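Long-range contacts in putative alcohol dehydrogenase (PDB 4J6F), which probably works as a nicotinamide-dependent oxidoreductase of the medium-chain dehydrogenase/reductase superfamily, perhaps as an alcohol dehydrogenase: residues L39-L48 against V78-G86; M198-E208 against E297-A305. All coordinates share one frame; numbering follows the deposited sequence.

Overall arrangement
Contact 1 (39-48 with 78-86) and contact 2 (198-208 with 297-305) follow one another along the chain, the first closing before the second opens. Their centres lie 30 Å apart and their nearest atoms about 5 Å, without touching. No helix or sheet is common to both. Contact 1 joins the turn between strands 33-39 and 48-51 to helix 75-82, in the catalytic-domain half of the medium-chain dehydrogenase plan; contact 2 sets the end of helix 189-201 on strand 299-302 of the six-stranded parallel sheet, the Rossmann-type half. Each contact also has residues against the second subunit, so both halves meet the dimer partner of this assembly.

Contact 1: L39-L48 against V78-G86; sequences LTGHGGLEKL and VWVREGAYG
Arg-81 and Gly-43 hold each other by two hydrogen bonds of opposite sense. The side chain gives NE to Gly-43 O (3.1 Å), nearly straight at 168° and with the acceptor in the guanidinium plane; in return Gly-43 N reaches Arg-81 O at 3.0 Å. That carbonyl oxygen takes a second donor, His-42 ND1, at 3.1 Å and 144°. Imidazole and amide approach from opposite faces of the carbonyl plane, while the oxygen itself lies at the edge of the His-42 ring. Arg-81 sits in the last turn of helix 75-82, which ends in a Schellman motif with Gly-83 at positive phi as its C-prime residue, and the loop between strands 33-39 and 48-51 supplies the N-H groups for its carbonyl. Phe-106 meets the His-42 ring edge-to-face.

Two leucines pack against the aliphatic part of Arg-81: CD1 of Leu-39 lies against its CG and CB, and CG of Leu-48 rests 3.9 Å from its CD, each side chain crossing the arginine at about a right angle. A bend at chi3 (79°) then turns the head so that Leu-45 CD2 covers one guanidinium face, 3.6 Å from Arg-81 NH1. A methionine in place of Arg-81 would probably leave Gly-43 O without this donor and Leu-45 without its flat partner. Farther out, Leu-39 CD2 meets Val-80 CG1 at 4.3 Å.

Contact 2: M198-E208 against E297-A305; sequences MLERARLAAGE and EGRYTTAGA
Arg-299 lays its guanidinium edge along the carbonyl of Ala-202 and the carboxylate of Glu-208, using all three nitrogens. Side-on, NE and NH2 converge on Ala-202 O at 2.9 and 3.0 Å, the oxygen lying almost in the guanidinium plane and NE in the carbonyl plane. End-on, the salt bridge pairs NH2 with Glu-208 OE1 (3.0 Å) and NH1 with Glu-208 OE2 (3.3 Å). The second grip is twisted, because carboxylate and guanidinium planes stand 43° apart: NH2 arrives on the syn side of OE1, whereas NH1 meets OE2 from above the carboxylate plane. Bends at chi2 and chi3 fold the arginine into this position. Glu-208 is itself steadied within the type II turn from Ala-205 to Glu-208, where Ala-205 N donates to Glu-208 OE1 at 2.8 Å. This donor comes from the opposite face to Arg-299 NH2.

Helix 189-201 ends here in a Schellman motif at Arg-203, and the chain turns into strand 209-212 of a Rossmann-type parallel sheet, where strand 299-302 lies two places along, beyond 277-280. Arg-299 thus binds the helix end and the entry to that strand together. Arg-203 brings NH2 over one face of the Arg-299 guanidinium, the two planes 22° apart; Glu-324 forms a salt bridge with Arg-203, so each of these neighbouring cations has a carboxylate partner, which probably eases their repulsion.

Farther along, Thr-301 and Ala-303 also face the helix. The selenomethionine Met-198 bends at chi3 (69°), bringing CE to 3.7 Å from Thr-301 CG2, while its SE packs 3.8 Å from Ala-303 CB. Val-219 and Ile-223 of helix 218-229 touch Met-198 as well.

Contact 1: L39-L48 against V78-G86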
loop_
_atom_site.group_PDB
_atom_site.type_symbol
_atom_site.label_atom_id
_atom_site.label_comp_id
_atom_site.label_asym_id
_atom_site.label_seq_id
_atom_site.Cartn_x
_atom_site.Cartn_y
_atom_site.Cartn_z
ATOM N N LEU A 39 34.441 -2.465 8.126
ATOM C CA LEU A 39 33.918 -1.344 7.363
ATOM C C LEU A 39 34.325 -0.046 8.063
ATOM O O LEU A 39 33.988 0.164 9.223
ATOM C CB LEU A 39 32.407 -1.442 7.260
ATOM C CG LEU A 39 31.705 -0.264 6.591
ATOM C CD1 LEU A 39 32.006 -0.274 5.105
ATOM C CD2 LEU A 39 30.204 -0.334 6.827
ATOM N N THR A 40 35.034 0.823 7.343
ATOM C CA THR A 40 35.725 1.973 7.942
ATOM C C THR A 40 35.116 3.331 7.592
ATOM O O THR A 40 35.572 4.362 8.077
ATOM C CB THR A 40 37.214 1.982 7.547
ATOM O OG1 THR A 40 37.332 2.189 6.137
ATOM C CG2 THR A 40 37.876 0.660 7.902
ATOM N N GLY A 41 34.086 3.326 6.757
ATOM C CA GLY A 41 33.386 4.539 6.358
ATOM C C GLY A 41 32.634 4.169 5.102
ATOM O O GLY A 41 32.808 3.050 4.599
ATOM N N HIS A 42 31.799 5.078 4.590
ATOM C CA HIS A 42 31.073 4.830 3.335
ATOM C C HIS A 42 31.976 4.985 2.099
ATOM O O HIS A 42 32.969 5.725 2.128
ATOM C CB HIS A 42 29.839 5.720 3.209
ATOM C CG HIS A 42 28.808 5.480 4.267
ATOM N ND1 HIS A 42 28.024 4.345 4.303
ATOM C CD2 HIS A 42 28.421 6.237 5.322
ATOM C CE1 HIS A 42 27.208 4.410 5.342
ATOM N NE2 HIS A 42 27.428 5.549 5.974
ATOM N N GLY A 43 31.621 4.280 1.024
ATOM C CA GLY A 43 32.411 4.277 -0.201
ATOM C C GLY A 43 32.530 2.906 -0.845
ATOM O O GLY A 43 31.635 2.051 -0.709
ATOM N N GLY A 44 33.641 2.687 -1.544
ATOM C CA GLY A 44 33.829 1.456 -2.310
ATOM C C GLY A 44 34.528 0.353 -1.543
ATOM O O GLY A 44 34.862 0.519 -0.376
ATOM N N LEU A 45 34.925 -0.692 -2.234
ATOM C CA LEU A 45 35.468 -1.853 -1.574
ATOM C C LEU A 45 36.657 -1.454 -0.717
ATOM O O LEU A 45 36.925 -2.084 0.289
ATOM C CB LEU A 45 35.906 -2.885 -2.602
ATOM C CG LEU A 45 34.837 -3.601 -3.416
ATOM C CD1 LEU A 45 35.502 -4.524 -4.410
ATOM C CD2 LEU A 45 33.910 -4.392 -2.520
ATOM N N GLU A 46 37.398 -0.437 -1.125
ATOM C CA GLU A 46 38.606 -0.059 -0.380
ATOM C C GLU A 46 38.306 0.365 1.067
ATOM O O GLU A 46 39.210 0.377 1.909
ATOM C CB GLU A 46 39.449 0.980 -1.138
ATOM C CG GLU A 46 38.968 2.430 -1.046
ATOM C CD GLU A 46 37.805 2.779 -1.979
ATOM O OE1 GLU A 46 37.248 3.889 -1.800
ATOM O OE2 GLU A 46 37.441 1.977 -2.885
ATOM N N LYS A 47 37.036 0.676 1.346
ATOM C CA LYS A 47 36.560 0.920 2.713
ATOM C C LYS A 47 36.430 -0.364 3.563
ATOM O O LYS A 47 36.235 -0.291 4.783
ATOM C CB LYS A 47 35.233 1.692 2.713
ATOM C CG LYS A 47 35.262 3.068 2.050
ATOM C CD LYS A 47 36.179 4.060 2.766
ATOM C CE LYS A 47 36.347 5.339 1.951
ATOM N NZ LYS A 47 36.879 6.490 2.737
ATOM N N LEU A 48 36.551 -1.534 2.935
ATOM C CA LEU A 48 36.569 -2.796 3.688
ATOM C C LEU A 48 37.992 -3.274 3.917
ATOM O O LEU A 48 38.629 -3.759 2.989
ATOM C CB LEU A 48 35.774 -3.897 2.977
ATOM C CG LEU A 48 34.286 -3.680 2.681
ATOM C CD1 LEU A 48 33.852 -4.641 1.585
ATOM C CD2 LEU A 48 33.398 -3.796 3.919
ATOM N N VAL A 78 26.110 -4.292 1.119
ATOM C CA VAL A 78 26.576 -3.428 0.056
ATOM C C VAL A 78 25.978 -2.043 0.231
ATOM O O VAL A 78 26.703 -1.053 0.296
ATOM C CB VAL A 78 26.193 -4.014 -1.326
ATOM C CG1 VAL A 78 26.482 -3.038 -2.450
ATOM C CG2 VAL A 78 26.942 -5.301 -1.584
ATOM N N TRP A 79 24.658 -1.973 0.333
ATOM C CA TRP A 79 24.002 -0.677 0.469
ATOM C C TRP A 79 24.409 0.109 1.708
ATOM O O TRP A 79 24.555 1.329 1.631
ATOM C CB TRP A 79 22.485 -0.805 0.356
ATOM C CG TRP A 79 22.046 -1.162 -1.042
ATOM C CD1 TRP A 79 22.609 -0.738 -2.243
ATOM C CD2 TRP A 79 20.950 -1.993 -1.395
ATOM N NE1 TRP A 79 21.923 -1.279 -3.310
ATOM C CE2 TRP A 79 20.897 -2.047 -2.816
ATOM C CE3 TRP A 79 20.006 -2.699 -0.656
ATOM C CZ2 TRP A 79 19.929 -2.784 -3.497
ATOM C CZ3 TRP A 79 19.036 -3.439 -1.338
ATOM C CH2 TRP A 79 19.005 -3.471 -2.745
ATOM N N VAL A 80 24.628 -0.566 2.834
ATOM C CA VAL A 80 25.116 0.138 4.017
ATOM C C VAL A 80 26.498 0.728 3.730
ATOM O O VAL A 80 26.764 1.872 4.067
ATOM C CB VAL A 80 25.141 -0.759 5.267
ATOM C CG1 VAL A 80 25.976 -0.147 6.376
ATOM C CG2 VAL A 80 23.730 -1.012 5.762
ATOM N N ARG A 81 27.365 -0.043 3.081
ATOM C CA ARG A 81 28.716 0.416 2.794
ATOM C C ARG A 81 28.676 1.604 1.857
ATOM O O ARG A 81 29.346 2.600 2.099
ATOM C CB ARG A 81 29.538 -0.709 2.187
ATOM C CG ARG A 81 31.015 -0.407 1.988
ATOM C CD ARG A 81 31.610 -1.416 1.021
ATOM N NE ARG A 81 31.260 -1.028 -0.340
ATOM C CZ ARG A 81 30.905 -1.863 -1.311
ATOM N NH1 ARG A 81 30.851 -3.167 -1.100
ATOM N NH2 ARG A 81 30.603 -1.383 -2.511
ATOM N N GLU A 82 27.877 1.514 0.797
ATOM C CA GLU A 82 27.725 2.632 -0.150
ATOM C C GLU A 82 26.974 3.832 0.435
ATOM O O GLU A 82 27.142 4.943 -0.048
ATOM C CB GLU A 82 27.045 2.173 -1.436
ATOM C CG GLU A 82 27.758 1.003 -2.080
ATOM C CD GLU A 82 27.144 0.567 -3.396
ATOM O OE1 GLU A 82 25.912 0.394 -3.454
ATOM O OE2 GLU A 82 27.905 0.386 -4.375
ATOM N N GLY A 83 26.164 3.612 1.475
ATOM C CA GLY A 83 25.301 4.655 2.025
ATOM C C GLY A 83 24.161 4.920 1.055
ATOM O O GLY A 83 23.676 6.047 0.910
ATOM N N ALA A 84 23.712 3.865 0.395
ATOM C CA ALA A 84 22.807 4.019 -0.716
ATOM C C ALA A 84 21.324 4.021 -0.363
ATOM O O ALA A 84 20.500 3.705 -1.221
ATOM C CB ALA A 84 23.089 2.943 -1.735
ATOM N N TYR A 85 20.959 4.379 0.867
ATOM C CA TYR A 85 19.535 4.352 1.246
ATOM C C TYR A 85 18.850 5.684 1.034
ATOM O O TYR A 85 17.619 5.761 1.013
ATOM C CB TYR A 85 19.326 3.833 2.672
ATOM C CG TYR A 85 19.578 2.354 2.769
ATOM C CD1 TYR A 85 18.578 1.434 2.443
ATOM C CD2 TYR A 85 20.829 1.860 3.148
ATOM C CE1 TYR A 85 18.812 0.068 2.511
ATOM C CE2 TYR A 85 21.065 0.494 3.218
ATOM C CZ TYR A 85 20.055 -0.390 2.895
ATOM O OH TYR A 85 20.288 -1.740 2.960
ATOM N N GLY A 86 19.654 6.726 0.854
ATOM C CA GLY A 86 19.134 8.075 0.676
ATOM C C GLY A 86 18.371 8.557 1.895
ATOM O O GLY A 86 18.250 7.843 2.907
#

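Contact 2: M198-E208 against E297-A305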
loop_
_atom_site.group_PDB
_atom_site.type_symbol
_atom_site.label_atom_id
_atom_site.label_comp_id
_atom_site.label_asym_id
_atom_site.label_seq_id
_atom_site.Cartn_x
_atom_site.Cartn_y
_atom_site.Cartn_z
HETATM N N MSE A 198 7.214 -10.180 4.139
HETATM C CA MSE A 198 6.605 -9.699 2.898
HETATM C C MSE A 198 5.373 -10.508 2.629
HETATM O O MSE A 198 4.312 -9.944 2.380
HETATM C CB MSE A 198 7.584 -9.803 1.736
HETATM C CG MSE A 198 8.591 -8.657 1.714
HETATM SE SE MSE A 198 9.874 -8.937 0.231
HETATM C CE MSE A 198 8.702 -8.639 -1.320
ATOM N N LEU A 199 5.493 -11.833 2.715
ATOM C CA LEU A 199 4.369 -12.727 2.436
ATOM C C LEU A 199 3.261 -12.615 3.478
ATOM O O LEU A 199 2.093 -12.867 3.180
ATOM C CB LEU A 199 4.835 -14.179 2.293
ATOM C CG LEU A 199 5.730 -14.434 1.073
ATOM C CD1 LEU A 199 6.095 -15.902 0.951
ATOM C CD2 LEU A 199 5.098 -13.931 -0.219
ATOM N N GLU A 200 3.639 -12.221 4.692
ATOM C CA GLU A 200 2.697 -12.033 5.782
ATOM C C GLU A 200 1.949 -10.690 5.635
ATOM O O GLU A 200 0.738 -10.593 5.899
ATOM C CB GLU A 200 3.450 -12.135 7.115
ATOM C CG GLU A 200 2.576 -12.358 8.345
ATOM C CD GLU A 200 2.140 -13.803 8.540
ATOM O OE1 GLU A 200 1.761 -14.127 9.685
ATOM O OE2 GLU A 200 2.165 -14.608 7.575
ATOM N N ARG A 201 2.675 -9.666 5.186
ATOM C CA ARG A 201 2.108 -8.327 5.014
ATOM C C ARG A 201 1.127 -8.289 3.862
ATOM O O ARG A 201 0.133 -7.577 3.903
ATOM C CB ARG A 201 3.216 -7.303 4.784
ATOM C CG ARG A 201 4.006 -6.945 6.033
ATOM C CD ARG A 201 3.219 -6.036 6.963
ATOM N NE ARG A 201 2.756 -4.866 6.235
ATOM C CZ ARG A 201 3.557 -3.887 5.830
ATOM N NH1 ARG A 201 4.862 -3.926 6.105
ATOM N NH2 ARG A 201 3.053 -2.873 5.140
ATOM N N ALA A 202 1.419 -9.064 2.828
ATOM C CA ALA A 202 0.531 -9.196 1.686
ATOM C C ALA A 202 -0.577 -10.225 1.924
ATOM O O ALA A 202 -1.438 -10.408 1.069
ATOM C CB ALA A 202 1.339 -9.557 0.450
ATOM N N ARG A 203 -0.542 -10.912 3.070
ATOM C CA ARG A 203 -1.536 -11.941 3.417
ATOM C C ARG A 203 -1.705 -13.030 2.351
ATOM O O ARG A 203 -2.837 -13.435 2.056
ATOM C CB ARG A 203 -2.885 -11.292 3.683
ATOM C CG ARG A 203 -2.937 -10.448 4.940
ATOM C CD ARG A 203 -4.198 -9.600 4.996
ATOM N NE ARG A 203 -4.141 -8.478 4.058
ATOM C CZ ARG A 203 -4.820 -8.400 2.915
ATOM N NH1 ARG A 203 -4.690 -7.331 2.151
ATOM N NH2 ARG A 203 -5.625 -9.377 2.528
ATOM N N LEU A 204 -0.597 -13.501 1.779
ATOM C CA LEU A 204 -0.649 -14.495 0.720
ATOM C C LEU A 204 -1.160 -15.842 1.236
ATOM O O LEU A 204 -0.597 -16.408 2.162
ATOM C CB LEU A 204 0.716 -14.654 0.068
ATOM C CG LEU A 204 0.894 -15.771 -0.963
ATOM C CD1 LEU A 204 0.016 -15.548 -2.188
ATOM C CD2 LEU A 204 2.356 -15.925 -1.371
ATOM N N ALA A 205 -2.222 -16.350 0.615
ATOM C CA ALA A 205 -2.921 -17.559 1.065
ATOM C C ALA A 205 -2.639 -18.759 0.163
ATOM O O ALA A 205 -2.246 -18.585 -0.997
ATOM C CB ALA A 205 -4.421 -17.300 1.098
ATOM N N ALA A 206 -2.873 -19.965 0.694
ATOM C CA ALA A 206 -2.834 -21.205 -0.091
ATOM C C ALA A 206 -3.670 -21.066 -1.358
ATOM O O ALA A 206 -4.774 -20.506 -1.316
ATOM C CB ALA A 206 -3.341 -22.364 0.739
ATOM N N GLY A 207 -3.136 -21.543 -2.480
ATOM C CA GLY A 207 -3.832 -21.464 -3.771
ATOM C C GLY A 207 -3.705 -20.152 -4.549
ATOM O O GLY A 207 -4.031 -20.097 -5.740
ATOM N N GLU A 208 -3.242 -19.089 -3.893
ATOM C CA GLU A 208 -3.036 -17.824 -4.582
ATOM C C GLU A 208 -1.767 -17.807 -5.446
ATOM O O GLU A 208 -0.874 -18.636 -5.263
ATOM C CB GLU A 208 -3.042 -16.680 -3.580
ATOM C CG GLU A 208 -4.440 -16.281 -3.134
ATOM C CD GLU A 208 -4.434 -15.067 -2.220
ATOM O OE1 GLU A 208 -3.429 -14.876 -1.499
ATOM O OE2 GLU A 208 -5.430 -14.307 -2.209
ATOM N N GLU A 297 -7.776 -5.233 -6.759
ATOM C CA GLU A 297 -7.782 -5.662 -5.340
ATOM C C GLU A 297 -6.573 -6.519 -4.967
ATOM O O GLU A 297 -6.537 -7.117 -3.892
ATOM C CB GLU A 297 -9.083 -6.366 -4.960
ATOM C CG GLU A 297 -10.295 -5.468 -5.152
ATOM C CD GLU A 297 -11.606 -6.094 -4.707
ATOM O OE1 GLU A 297 -12.284 -5.501 -3.829
ATOM O OE2 GLU A 297 -11.959 -7.171 -5.242
ATOM N N GLY A 298 -5.590 -6.572 -5.868
ATOM C CA GLY A 298 -4.360 -7.310 -5.645
ATOM C C GLY A 298 -3.407 -6.513 -4.782
ATOM O O GLY A 298 -3.619 -5.324 -4.544
ATOM N N ARG A 299 -2.393 -7.206 -4.272
ATOM C CA ARG A 299 -1.442 -6.669 -3.311
ATOM C C ARG A 299 -0.003 -6.719 -3.803
ATOM O O ARG A 299 0.454 -7.727 -4.307
ATOM C CB ARG A 299 -1.541 -7.423 -1.994
ATOM C CG ARG A 299 -2.908 -7.390 -1.365
ATOM C CD ARG A 299 -3.710 -8.596 -1.769
ATOM N NE ARG A 299 -3.274 -9.786 -1.063
ATOM C CZ ARG A 299 -3.649 -11.012 -1.384
ATOM N NH1 ARG A 299 -4.462 -11.200 -2.399
ATOM N NH2 ARG A 299 -3.211 -12.042 -0.697
ATOM N N TYR A 300 0.699 -5.607 -3.639
ATOM C CA TYR A 300 2.060 -5.466 -4.075
ATOM C C TYR A 300 2.886 -5.402 -2.803
ATOM O O TYR A 300 2.468 -4.794 -1.811
ATOM C CB TYR A 300 2.185 -4.168 -4.890
ATOM C CG TYR A 300 3.602 -3.727 -5.167
ATOM C CD1 TYR A 300 4.318 -2.980 -4.219
ATOM C CD2 TYR A 300 4.236 -4.063 -6.362
ATOM C CE1 TYR A 300 5.621 -2.587 -4.452
ATOM C CE2 TYR A 300 5.545 -3.663 -6.610
ATOM C CZ TYR A 300 6.235 -2.931 -5.648
ATOM O OH TYR A 300 7.534 -2.529 -5.874
ATOM N N THR A 301 4.051 -6.023 -2.815
ATOM C CA THR A 301 4.916 -5.960 -1.659
ATOM C C THR A 301 6.392 -5.896 -2.042
ATOM O O THR A 301 6.804 -6.504 -3.015
ATOM C CB THR A 301 4.636 -7.122 -0.704
ATOM O OG1 THR A 301 5.375 -6.922 0.509
ATOM C CG2 THR A 301 5.005 -8.454 -1.343
ATOM N N THR A 302 7.183 -5.137 -1.287
ATOM C CA THR A 302 8.607 -4.977 -1.584
ATOM C C THR A 302 9.443 -4.764 -0.326
ATOM O O THR A 302 8.953 -4.258 0.682
ATOM C CB THR A 302 8.846 -3.803 -2.559
ATOM O OG1 THR A 302 10.243 -3.672 -2.835
ATOM C CG2 THR A 302 8.354 -2.495 -1.979
ATOM N N ALA A 303 10.693 -5.206 -0.373
ATOM C CA ALA A 303 11.684 -4.880 0.646
ATOM C C ALA A 303 13.040 -4.462 0.085
ATOM O O ALA A 303 14.016 -4.404 0.807
ATOM C CB ALA A 303 11.845 -6.018 1.629
ATOM N N GLY A 304 13.093 -4.196 -1.206
ATOM C CA GLY A 304 14.300 -3.774 -1.887
ATOM C C GLY A 304 13.976 -3.575 -3.351
ATOM O O GLY A 304 13.062 -4.194 -3.875
ATOM N N ALA A 305 14.712 -2.696 -4.011
ATOM C CA ALA A 305 14.507 -2.448 -5.420
ATOM C C ALA A 305 15.877 -2.241 -6.015
ATOM O O ALA A 305 16.430 -1.142 -5.959
ATOM C CB ALA A 305 13.637 -1.214 -5.632
#